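Local coordinates for putative nisin-resistance protein (Streptococcus agalactiae 515, PDB 4Y68) that probably cleaves the lantibiotic nisin as a membrane-anchored serine peptidase of family S41, so protecting the bacterium from this antibiotic peptide, at residues H215-N223 with P297-R308; W55-L66 with I78-G86. One frame throughout, in Å; residues are numbered along the deposited sequence.

Contact 1: residues H215-N223 with P297-R308; sequences HVPIAIITN and PLQESQSWLKSR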
loop_
_atom_site.group_PDB
_atom_site.type_symbol
_atom_site.label_atom_id
_atom_site.label_comp_id
_atom_site.label_asym_id
_atom_site.label_seq_id
_atom_site.Cartn_x
_atom_site.Cartn_y
_atom_site.Cartn_z
ATOM N N HIS A 215 4.034 23.546 -5.810
ATOM C CA HIS A 215 2.704 23.643 -6.368
ATOM C C HIS A 215 2.769 23.845 -7.875
ATOM O O HIS A 215 2.858 24.963 -8.357
ATOM C CB HIS A 215 1.923 24.782 -5.703
ATOM C CG HIS A 215 1.971 24.761 -4.205
ATOM N ND1 HIS A 215 2.792 25.598 -3.473
ATOM C CD2 HIS A 215 1.296 24.014 -3.297
ATOM C CE1 HIS A 215 2.622 25.364 -2.182
ATOM N NE2 HIS A 215 1.726 24.403 -2.046
ATOM N N VAL A 216 2.719 22.744 -8.607
ATOM C CA VAL A 216 2.671 22.756 -10.053
ATOM C C VAL A 216 1.556 21.828 -10.482
ATOM O O VAL A 216 1.147 20.958 -9.722
ATOM C CB VAL A 216 3.991 22.266 -10.686
ATOM C CG1 VAL A 216 5.144 23.178 -10.334
ATOM C CG2 VAL A 216 4.284 20.849 -10.222
ATOM N N PRO A 217 1.069 21.990 -11.708
ATOM C CA PRO A 217 0.172 20.976 -12.262
ATOM C C PRO A 217 0.814 19.605 -12.171
ATOM O O PRO A 217 1.999 19.460 -12.477
ATOM C CB PRO A 217 0.004 21.396 -13.719
ATOM C CG PRO A 217 0.339 22.871 -13.720
ATOM C CD PRO A 217 1.387 23.053 -12.669
ATOM N N ILE A 218 0.044 18.616 -11.743
ATOM C CA ILE A 218 0.553 17.267 -11.610
ATOM C C ILE A 218 -0.358 16.310 -12.363
ATOM O O ILE A 218 -1.573 16.279 -12.126
ATOM C CB ILE A 218 0.650 16.837 -10.142
ATOM C CG1 ILE A 218 1.750 17.617 -9.415
ATOM C CG2 ILE A 218 0.910 15.328 -10.038
ATOM C CD1 ILE A 218 1.717 17.459 -7.905
ATOM N N ALA A 219 0.228 15.532 -13.272
ATOM C CA ALA A 219 -0.511 14.459 -13.916
ATOM C C ALA A 219 -0.086 13.111 -13.331
ATOM O O ALA A 219 1.101 12.812 -13.229
ATOM C CB ALA A 219 -0.300 14.486 -15.414
ATOM N N ILE A 220 -1.058 12.304 -12.943
ATOM C CA ILE A 220 -0.766 11.004 -12.364
ATOM C C ILE A 220 -1.229 9.877 -13.268
ATOM O O ILE A 220 -2.378 9.848 -13.678
ATOM C CB ILE A 220 -1.443 10.820 -10.992
ATOM C CG1 ILE A 220 -1.019 11.915 -10.023
ATOM C CG2 ILE A 220 -1.060 9.496 -10.398
ATOM C CD1 ILE A 220 -1.645 11.757 -8.686
ATOM N N ILE A 221 -0.348 8.926 -13.548
ATOM C CA ILE A 221 -0.714 7.816 -14.425
ATOM C C ILE A 221 -0.853 6.515 -13.635
ATOM O O ILE A 221 -0.022 6.206 -12.772
ATOM C CB ILE A 221 0.326 7.633 -15.563
ATOM C CG1 ILE A 221 0.439 8.915 -16.377
ATOM C CG2 ILE A 221 -0.026 6.430 -16.452
ATOM C CD1 ILE A 221 1.509 8.863 -17.483
ATOM N N THR A 222 -1.921 5.775 -13.912
ATOM C CA THR A 222 -2.163 4.489 -13.288
ATOM C C THR A 222 -2.507 3.472 -14.371
ATOM O O THR A 222 -2.980 3.845 -15.441
ATOM C CB THR A 222 -3.318 4.568 -12.265
ATOM O OG1 THR A 222 -4.548 4.858 -12.938
ATOM C CG2 THR A 222 -3.063 5.653 -11.216
ATOM N N ASN A 223 -2.286 2.186 -14.108
ATOM C CA ASN A 223 -2.806 1.160 -15.004
ATOM C C ASN A 223 -3.431 0.051 -14.171
ATOM O O ASN A 223 -3.525 0.204 -12.961
ATOM C CB ASN A 223 -1.726 0.632 -15.963
ATOM C CG ASN A 223 -0.619 -0.150 -15.274
ATOM O OD1 ASN A 223 -0.549 -0.209 -14.055
ATOM N ND2 ASN A 223 0.271 -0.756 -16.080
ATOM N N PRO A 297 -1.889 7.363 -21.875
ATOM C CA PRO A 297 -1.858 8.371 -20.812
ATOM C C PRO A 297 -0.609 9.263 -20.820
ATOM O O PRO A 297 -0.698 10.394 -20.362
ATOM C CB PRO A 297 -1.937 7.538 -19.533
ATOM C CG PRO A 297 -1.487 6.203 -19.899
ATOM C CD PRO A 297 -1.855 5.991 -21.343
ATOM N N LEU A 298 0.528 8.798 -21.327
ATOM C CA LEU A 298 1.696 9.698 -21.411
ATOM C C LEU A 298 1.421 10.832 -22.383
ATOM O O LEU A 298 1.765 11.991 -22.133
ATOM C CB LEU A 298 2.959 8.954 -21.848
ATOM C CG LEU A 298 3.736 8.242 -20.753
ATOM C CD1 LEU A 298 4.836 7.411 -21.379
ATOM C CD2 LEU A 298 4.312 9.265 -19.772
ATOM N N GLN A 299 0.803 10.482 -23.502
ATOM C CA GLN A 299 0.502 11.460 -24.537
ATOM C C GLN A 299 -0.487 12.497 -23.989
ATOM O O GLN A 299 -0.224 13.694 -23.991
ATOM C CB GLN A 299 -0.059 10.760 -25.784
ATOM C CG GLN A 299 -0.433 11.708 -26.921
ATOM C CD GLN A 299 -1.014 10.991 -28.148
ATOM O OE1 GLN A 299 -2.205 10.660 -28.191
ATOM N NE2 GLN A 299 -0.174 10.763 -29.147
ATOM N N GLU A 300 -1.619 12.016 -23.492
ATOM C CA GLU A 300 -2.679 12.905 -23.058
ATOM C C GLU A 300 -2.239 13.707 -21.840
ATOM O O GLU A 300 -2.618 14.865 -21.699
ATOM C CB GLU A 300 -3.946 12.100 -22.789
ATOM C CG GLU A 300 -4.390 11.294 -24.039
ATOM C CD GLU A 300 -5.845 10.848 -24.006
ATOM O OE1 GLU A 300 -6.613 11.381 -23.159
ATOM O OE2 GLU A 300 -6.219 9.964 -24.830
ATOM N N SER A 301 -1.416 13.091 -20.988
ATOM C CA SER A 301 -0.785 13.759 -19.842
ATOM C C SER A 301 0.013 15.010 -20.185
ATOM O O SER A 301 -0.103 16.039 -19.520
ATOM C CB SER A 301 0.179 12.803 -19.137
ATOM O OG SER A 301 -0.428 12.171 -18.048
ATOM N N GLN A 302 0.885 14.889 -21.178
ATOM C CA GLN A 302 1.734 16.009 -21.563
ATOM C C GLN A 302 0.886 17.145 -22.110
ATOM O O GLN A 302 1.074 18.295 -21.741
ATOM C CB GLN A 302 2.768 15.586 -22.603
ATOM C CG GLN A 302 3.813 14.652 -22.094
ATOM C CD GLN A 302 4.654 14.092 -23.227
ATOM O OE1 GLN A 302 5.667 14.678 -23.615
ATOM N NE2 GLN A 302 4.222 12.965 -23.780
ATOM N N SER A 303 -0.058 16.811 -22.983
ATOM C CA SER A 303 -0.903 17.830 -23.570
ATOM C C SER A 303 -1.661 18.559 -22.475
ATOM O O SER A 303 -1.707 19.787 -22.471
ATOM C CB SER A 303 -1.873 17.238 -24.587
ATOM O OG SER A 303 -2.939 16.603 -23.928
ATOM N N TRP A 304 -2.234 17.810 -21.536
ATOM C CA TRP A 304 -2.943 18.441 -20.427
ATOM C C TRP A 304 -1.990 19.358 -19.682
ATOM O O TRP A 304 -2.334 20.498 -19.387
ATOM C CB TRP A 304 -3.545 17.409 -19.470
ATOM C CG TRP A 304 -4.200 18.061 -18.304
ATOM C CD1 TRP A 304 -5.386 18.741 -18.310
ATOM C CD2 TRP A 304 -3.701 18.135 -16.955
ATOM N NE1 TRP A 304 -5.665 19.216 -17.048
ATOM C CE2 TRP A 304 -4.649 18.862 -16.198
ATOM C CE3 TRP A 304 -2.550 17.649 -16.314
ATOM C CZ2 TRP A 304 -4.483 19.122 -14.832
ATOM C CZ3 TRP A 304 -2.386 17.904 -14.953
ATOM C CH2 TRP A 304 -3.350 18.642 -14.229
ATOM N N LEU A 305 -0.776 18.882 -19.427
ATOM C CA LEU A 305 0.197 19.682 -18.683
ATOM C C LEU A 305 0.533 20.975 -19.425
ATOM O O LEU A 305 0.695 22.024 -18.795
ATOM C CB LEU A 305 1.475 18.887 -18.411
ATOM C CG LEU A 305 1.394 17.771 -17.370
ATOM C CD1 LEU A 305 2.699 17.004 -17.337
ATOM C CD2 LEU A 305 1.084 18.346 -15.999
ATOM N N LYS A 306 0.631 20.899 -20.752
ATOM C CA LYS A 306 0.912 22.089 -21.567
ATOM C C LYS A 306 -0.144 23.163 -21.352
ATOM O O LYS A 306 0.181 24.306 -21.050
ATOM C CB LYS A 306 0.995 21.745 -23.061
ATOM C CG LYS A 306 2.180 20.865 -23.440
ATOM C CD LYS A 306 2.186 20.526 -24.938
ATOM C CE LYS A 306 2.886 19.178 -25.221
ATOM N NZ LYS A 306 1.944 18.083 -25.660
ATOM N N SER A 307 -1.404 22.785 -21.500
ATOM C CA SER A 307 -2.520 23.711 -21.316
ATOM C C SER A 307 -2.494 24.420 -19.971
ATOM O O SER A 307 -2.909 25.571 -19.869
ATOM C CB SER A 307 -3.855 22.977 -21.455
ATOM O OG SER A 307 -4.291 22.480 -20.196
ATOM N N ARG A 308 -2.018 23.744 -18.928
ATOM C CA ARG A 308 -2.061 24.337 -17.595
ATOM C C ARG A 308 -0.797 25.147 -17.305
ATOM O O ARG A 308 -0.827 26.097 -16.527
ATOM C CB ARG A 308 -2.289 23.250 -16.536
ATOM C CG ARG A 308 -3.694 22.606 -16.595
ATOM C CD ARG A 308 -4.719 23.341 -15.709
ATOM N NE ARG A 308 -4.735 22.808 -14.346
ATOM C CZ ARG A 308 -5.781 22.215 -13.766
ATOM N NH1 ARG A 308 -6.939 22.089 -14.415
ATOM N NH2 ARG A 308 -5.670 21.750 -12.523
#
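Ile221 and Ala219 of strand 218-222 and Pro217 just before it, every second residue, turn their side chains onto helix 297-308, which runs nearly antiparallel to the strand at 168°, with 8.7 Å between the axes. At one end Ile221 spreads both branches over the first turn of the helix. Its CG2, anti to the backbone N (CG1 chi1 -58°), lies 3.8 Å from Pro297 CG, while CD1, at the end of the extended branch, comes within 3.6 Å of Leu298 CD2; both neighbours cross the isoleucine at about a right angle. In the middle the small Ala219 lets the helix come near: its CB is 3.5 Å from Ser301 OG, and on its other flanks sit Trp304 CE3 and Leu305 CD2. The tryptophan, its CG anti to the backbone N (chi1 177°), reaches up to the strand with the six-membered ring, placing CZ3 3.4 Å from Ile218 O and the ring edge toward Ala219 N. Leu305 sends CD2 to 4.0 Å from Pro217 CB. Beyond it, Pro217 CG rests 3.9 Å from Arg308 CB, and the arginine, bent at chi2 and chi3, folds back so that Trp304 CZ2 lies 3.5 Å above the centre of the Arg308 guanidinium, while Arg308 CG covers one face of the indole near its rim. Ile154 and Phe246 of the neighbouring strands extend the apolar floor under Leu305 and Ser301. This is a C-terminal helix packed along strand 218-222 on one face of a mixed beta-sheet in an alpha/beta fold, the strand belonging to the peptidase S41 region.

Contact 2: residues W55-L66 with I78-G86; sequences WQIIRQRSEKKL and IVQEAVRYG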
loop_
_atom_site.group_PDB
_atom_site.type_symbol
_atom_site.label_atom_id
_atom_site.label_comp_id
_atom_site.label_asym_id
_atom_site.label_seq_id
_atom_site.Cartn_x
_atom_site.Cartn_y
_atom_site.Cartn_z
ATOM N N TRP A 55 -18.689 -17.643 8.435
ATOM C CA TRP A 55 -17.335 -17.554 8.977
ATOM C C TRP A 55 -17.008 -18.715 9.906
ATOM O O TRP A 55 -15.979 -19.347 9.755
ATOM C CB TRP A 55 -17.131 -16.244 9.724
ATOM C CG TRP A 55 -15.994 -16.313 10.687
ATOM C CD1 TRP A 55 -16.069 -16.271 12.062
ATOM C CD2 TRP A 55 -14.597 -16.464 10.361
ATOM N NE1 TRP A 55 -14.804 -16.368 12.594
ATOM C CE2 TRP A 55 -13.885 -16.482 11.577
ATOM C CE3 TRP A 55 -13.884 -16.577 9.152
ATOM C CZ2 TRP A 55 -12.486 -16.608 11.627
ATOM C CZ3 TRP A 55 -12.504 -16.705 9.199
ATOM C CH2 TRP A 55 -11.817 -16.729 10.428
ATOM N N GLN A 56 -17.841 -18.987 10.904
ATOM C CA GLN A 56 -17.631 -20.230 11.658
ATOM C C GLN A 56 -18.199 -21.261 10.742
ATOM O O GLN A 56 -19.091 -20.938 10.008
ATOM C CB GLN A 56 -18.331 -20.219 12.998
ATOM C CG GLN A 56 -19.783 -19.966 12.870
ATOM C CD GLN A 56 -20.175 -18.675 13.530
ATOM O OE1 GLN A 56 -19.321 -17.989 14.114
ATOM N NE2 GLN A 56 -21.475 -18.327 13.455
ATOM N N ILE A 57 -17.707 -22.479 10.754
ATOM C CA ILE A 57 -17.985 -23.439 9.651
ATOM C C ILE A 57 -16.728 -23.469 8.858
ATOM O O ILE A 57 -16.044 -24.486 8.848
ATOM C CB ILE A 57 -19.157 -23.093 8.667
ATOM C CG1 ILE A 57 -20.538 -23.231 9.319
ATOM C CG2 ILE A 57 -19.103 -23.997 7.417
ATOM C CD1 ILE A 57 -21.668 -22.694 8.434
ATOM N N ILE A 58 -16.412 -22.346 8.201
ATOM C CA ILE A 58 -15.100 -22.229 7.572
ATOM C C ILE A 58 -14.043 -22.343 8.662
ATOM O O ILE A 58 -13.101 -23.131 8.543
ATOM C CB ILE A 58 -14.922 -20.920 6.792
ATOM C CG1 ILE A 58 -15.719 -20.969 5.490
ATOM C CG2 ILE A 58 -13.456 -20.708 6.454
ATOM C CD1 ILE A 58 -15.826 -19.592 4.786
ATOM N N ARG A 59 -14.235 -21.603 9.749
ATOM C CA ARG A 59 -13.279 -21.638 10.841
ATOM C C ARG A 59 -13.280 -23.010 11.526
ATOM O O ARG A 59 -12.217 -23.578 11.804
ATOM C CB ARG A 59 -13.565 -20.540 11.872
ATOM C CG ARG A 59 -12.855 -20.807 13.189
ATOM C CD ARG A 59 -12.812 -19.618 14.145
ATOM N NE ARG A 59 -11.661 -19.729 15.043
ATOM C CZ ARG A 59 -11.278 -18.776 15.895
ATOM N NH1 ARG A 59 -11.971 -17.649 15.992
ATOM N NH2 ARG A 59 -10.205 -18.947 16.652
ATOM N N GLN A 60 -14.471 -23.536 11.802
ATOM C CA GLN A 60 -14.593 -24.861 12.406
ATOM C C GLN A 60 -13.936 -25.904 11.515
ATOM O O GLN A 60 -13.169 -26.741 11.987
ATOM C CB GLN A 60 -16.067 -25.211 12.667
ATOM C CG GLN A 60 -16.334 -26.685 13.004
ATOM C CD GLN A 60 -16.598 -27.556 11.763
ATOM O OE1 GLN A 60 -16.998 -27.059 10.690
ATOM N NE2 GLN A 60 -16.373 -28.862 11.907
ATOM N N ARG A 61 -14.211 -25.839 10.216
ATOM C CA ARG A 61 -13.621 -26.798 9.289
ATOM C C ARG A 61 -12.099 -26.695 9.305
ATOM O O ARG A 61 -11.379 -27.690 9.161
ATOM C CB ARG A 61 -14.141 -26.580 7.871
ATOM C CG ARG A 61 -13.504 -27.537 6.875
ATOM C CD ARG A 61 -14.248 -27.579 5.537
ATOM N NE ARG A 61 -14.258 -26.284 4.866
ATOM C CZ ARG A 61 -15.341 -25.535 4.699
ATOM N NH1 ARG A 61 -16.517 -25.956 5.137
ATOM N NH2 ARG A 61 -15.248 -24.369 4.082
ATOM N N SER A 62 -11.610 -25.472 9.479
ATOM C CA SER A 62 -10.179 -25.238 9.495
ATOM C C SER A 62 -9.535 -25.815 10.768
ATOM O O SER A 62 -8.501 -26.475 10.719
ATOM C CB SER A 62 -9.927 -23.738 9.371
ATOM O OG SER A 62 -8.551 -23.469 9.439
ATOM N N GLU A 63 -10.170 -25.573 11.910
ATOM C CA GLU A 63 -9.718 -26.144 13.183
ATOM C C GLU A 63 -9.688 -27.680 13.175
ATOM O O GLU A 63 -8.793 -28.296 13.752
ATOM C CB GLU A 63 -10.605 -25.642 14.321
ATOM C CG GLU A 63 -10.427 -24.171 14.582
ATOM C CD GLU A 63 -11.512 -23.599 15.438
ATOM O OE1 GLU A 63 -12.517 -24.300 15.642
ATOM O OE2 GLU A 63 -11.371 -22.445 15.906
ATOM N N LYS A 64 -10.651 -28.297 12.501
ATOM C CA LYS A 64 -10.693 -29.760 12.425
ATOM C C LYS A 64 -9.466 -30.283 11.685
ATOM O O LYS A 64 -8.787 -31.188 12.168
ATOM C CB LYS A 64 -11.986 -30.245 11.758
ATOM C CG LYS A 64 -12.075 -31.769 11.605
ATOM C CD LYS A 64 -13.506 -32.245 11.379
ATOM C CE LYS A 64 -13.665 -33.013 10.060
ATOM N NZ LYS A 64 -15.024 -33.638 9.914
ATOM N N LYS A 65 -9.150 -29.694 10.534
ATOM C CA LYS A 65 -7.932 -30.078 9.826
ATOM C C LYS A 65 -6.669 -29.789 10.663
ATOM O O LYS A 65 -5.717 -30.568 10.638
ATOM C CB LYS A 65 -7.848 -29.356 8.470
ATOM C CG LYS A 65 -9.068 -29.575 7.569
ATOM C CD LYS A 65 -8.760 -29.162 6.126
ATOM C CE LYS A 65 -9.922 -29.482 5.178
ATOM N NZ LYS A 65 -11.060 -28.503 5.253
ATOM N N LEU A 66 -6.649 -28.671 11.394
ATOM C CA LEU A 66 -5.435 -28.292 12.116
ATOM C C LEU A 66 -5.059 -29.326 13.188
ATOM O O LEU A 66 -3.896 -29.442 13.542
ATOM C CB LEU A 66 -5.585 -26.901 12.757
ATOM C CG LEU A 66 -5.479 -25.667 11.853
ATOM C CD1 LEU A 66 -5.647 -24.389 12.677
ATOM C CD2 LEU A 66 -4.162 -25.644 11.124
ATOM N N ILE A 78 -3.785 -24.996 5.438
ATOM C CA ILE A 78 -5.089 -25.272 6.035
ATOM C C ILE A 78 -5.906 -24.004 6.357
ATOM O O ILE A 78 -7.121 -24.008 6.190
ATOM C CB ILE A 78 -4.929 -26.130 7.313
ATOM C CG1 ILE A 78 -4.618 -27.579 6.929
ATOM C CG2 ILE A 78 -6.192 -26.090 8.156
ATOM C CD1 ILE A 78 -4.015 -28.401 8.049
ATOM N N VAL A 79 -5.275 -22.916 6.799
ATOM C CA VAL A 79 -6.072 -21.722 7.162
ATOM C C VAL A 79 -6.277 -20.725 6.013
ATOM O O VAL A 79 -6.873 -19.665 6.194
ATOM C CB VAL A 79 -5.434 -20.967 8.348
ATOM C CG1 VAL A 79 -5.282 -21.902 9.563
ATOM C CG2 VAL A 79 -4.088 -20.377 7.945
ATOM N N GLN A 80 -5.746 -21.055 4.840
ATOM C CA GLN A 80 -5.829 -20.193 3.671
ATOM C C GLN A 80 -7.265 -19.770 3.332
ATOM O O GLN A 80 -7.518 -18.587 3.037
ATOM C CB GLN A 80 -5.191 -20.903 2.486
ATOM C CG GLN A 80 -5.077 -20.094 1.201
ATOM C CD GLN A 80 -4.193 -20.815 0.157
ATOM O OE1 GLN A 80 -3.964 -22.028 0.253
ATOM N NE2 GLN A 80 -3.679 -20.064 -0.819
ATOM N N GLU A 81 -8.201 -20.721 3.367
ATOM C CA GLU A 81 -9.601 -20.405 3.046
ATOM C C GLU A 81 -10.142 -19.403 4.067
ATOM O O GLU A 81 -10.833 -18.451 3.724
ATOM C CB GLU A 81 -10.470 -21.678 3.012
ATOM C CG GLU A 81 -11.945 -21.409 2.727
ATOM C CD GLU A 81 -12.876 -22.623 2.926
ATOM O OE1 GLU A 81 -12.566 -23.561 3.704
ATOM O OE2 GLU A 81 -13.949 -22.616 2.289
ATOM N N ALA A 82 -9.801 -19.625 5.326
ATOM C CA ALA A 82 -10.239 -18.772 6.418
ATOM C C ALA A 82 -9.676 -17.360 6.268
ATOM O O ALA A 82 -10.376 -16.386 6.481
ATOM C CB ALA A 82 -9.816 -19.381 7.762
ATOM N N VAL A 83 -8.402 -17.259 5.907
ATOM C CA VAL A 83 -7.786 -15.955 5.703
ATOM C C VAL A 83 -8.452 -15.236 4.545
ATOM O O VAL A 83 -8.831 -14.073 4.659
ATOM C CB VAL A 83 -6.266 -16.077 5.447
ATOM C CG1 VAL A 83 -5.674 -14.737 5.045
ATOM C CG2 VAL A 83 -5.566 -16.583 6.699
ATOM N N ARG A 84 -8.605 -15.938 3.431
ATOM C CA ARG A 84 -9.219 -15.362 2.242
ATOM C C ARG A 84 -10.670 -14.955 2.505
ATOM O O ARG A 84 -11.120 -13.933 2.005
ATOM C CB ARG A 84 -9.142 -16.354 1.069
ATOM C CG ARG A 84 -9.953 -15.958 -0.164
ATOM C CD ARG A 84 -9.623 -14.540 -0.624
ATOM N NE ARG A 84 -10.335 -14.137 -1.833
ATOM C CZ ARG A 84 -11.509 -13.510 -1.836
ATOM N NH1 ARG A 84 -12.114 -13.237 -0.688
ATOM N NH2 ARG A 84 -12.086 -13.165 -2.982
ATOM N N TYR A 85 -11.395 -15.729 3.313
ATOM C CA TYR A 85 -12.789 -15.387 3.588
ATOM C C TYR A 85 -12.860 -14.279 4.621
ATOM O O TYR A 85 -13.598 -13.303 4.452
ATOM C CB TYR A 85 -13.607 -16.601 4.074
ATOM C CG TYR A 85 -15.050 -16.226 4.323
ATOM C CD1 TYR A 85 -15.437 -15.676 5.541
ATOM C CD2 TYR A 85 -16.028 -16.368 3.317
ATOM C CE1 TYR A 85 -16.755 -15.274 5.771
ATOM C CE2 TYR A 85 -17.368 -15.977 3.539
ATOM C CZ TYR A 85 -17.714 -15.436 4.772
ATOM O OH TYR A 85 -19.002 -15.044 5.033
ATOM N N GLY A 86 -12.079 -14.434 5.687
ATOM C CA GLY A 86 -12.171 -13.552 6.836
ATOM C C GLY A 86 -11.621 -12.182 6.541
ATOM O O GLY A 86 -12.051 -11.190 7.120
HETATM O O HOH W 1 -19.914 -14.998 7.679
HETATM O O HOH W 2 -11.753 -23.534 6.253
HETATM O O HOH W 3 -9.247 -22.507 6.382
#
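An antiparallel helical hairpin brings Trp55, Ile58, Ser62 and Leu66 of helix 55-66 against Ile78, Ala82 and Tyr85 of helix 72-87, the short axes crossing at -161° and 8.9 Å apart. Ile58 CD1 sits over one face of the Tyr85 ring, 3.8 Å from its centroid, a CH-pi contact, while its CG2 leans on Ala82. Trp55, CG anti to the backbone N (chi1 159°), brings its six-membered ring edge-on to Ala82 O, 3.5 Å from CZ3, and close to Gly86 CA; its NE1 is bonded to Glu44 of helix 32-46. That helix completes a small three-helix cluster in the N-terminal part of the chain, with Leu40 touching both Ser62 and Ala82. On the outer side, Arg61 and Glu81 form a salt bridge: Arg61 NH2 is 2.8 Å from Glu81 OE1, in the guanidinium plane and on the syn side of the carboxylate, whereas its bond to OE2 is weak, as is that from NE. The bend at Arg61 chi3 (62°) turns the guanidinium back across the extended glutamate. A water donates to both Ile58 O and Glu81 OE1, tying the same carboxylate to the backbone of helix 55-66. Another water stands between Ile78 O, 2.6 Å away, and Ala82 N, replacing the direct helical bond lost at the kink. At the far end Ile78 CG2 packs against both Ser62 O and Leu66 CD2, 3.6 Å from Leu66 CD2.

Contact 2 comes first along the chain and is complete before contact 1 opens. Their centres lie 46 Å apart, with nearest atoms about 19 Å apart, so they do not touch. They share no helix or strand: residues 55-66 and 78-86 belong to the helices of the N-terminal region, whereas strand 218-222, within residues 215-223, belongs to the mixed sheet and residues 297-308 form the last helix of the chain. Contact 2 thus joins helices close in sequence, 12 residues apart, while contact 1 joins parts 74 residues apart, bringing the chain's C-terminal end back onto the peptidase sheet. The N-terminal helical cluster and this sheet contact lie on opposite sides of the chain's centre.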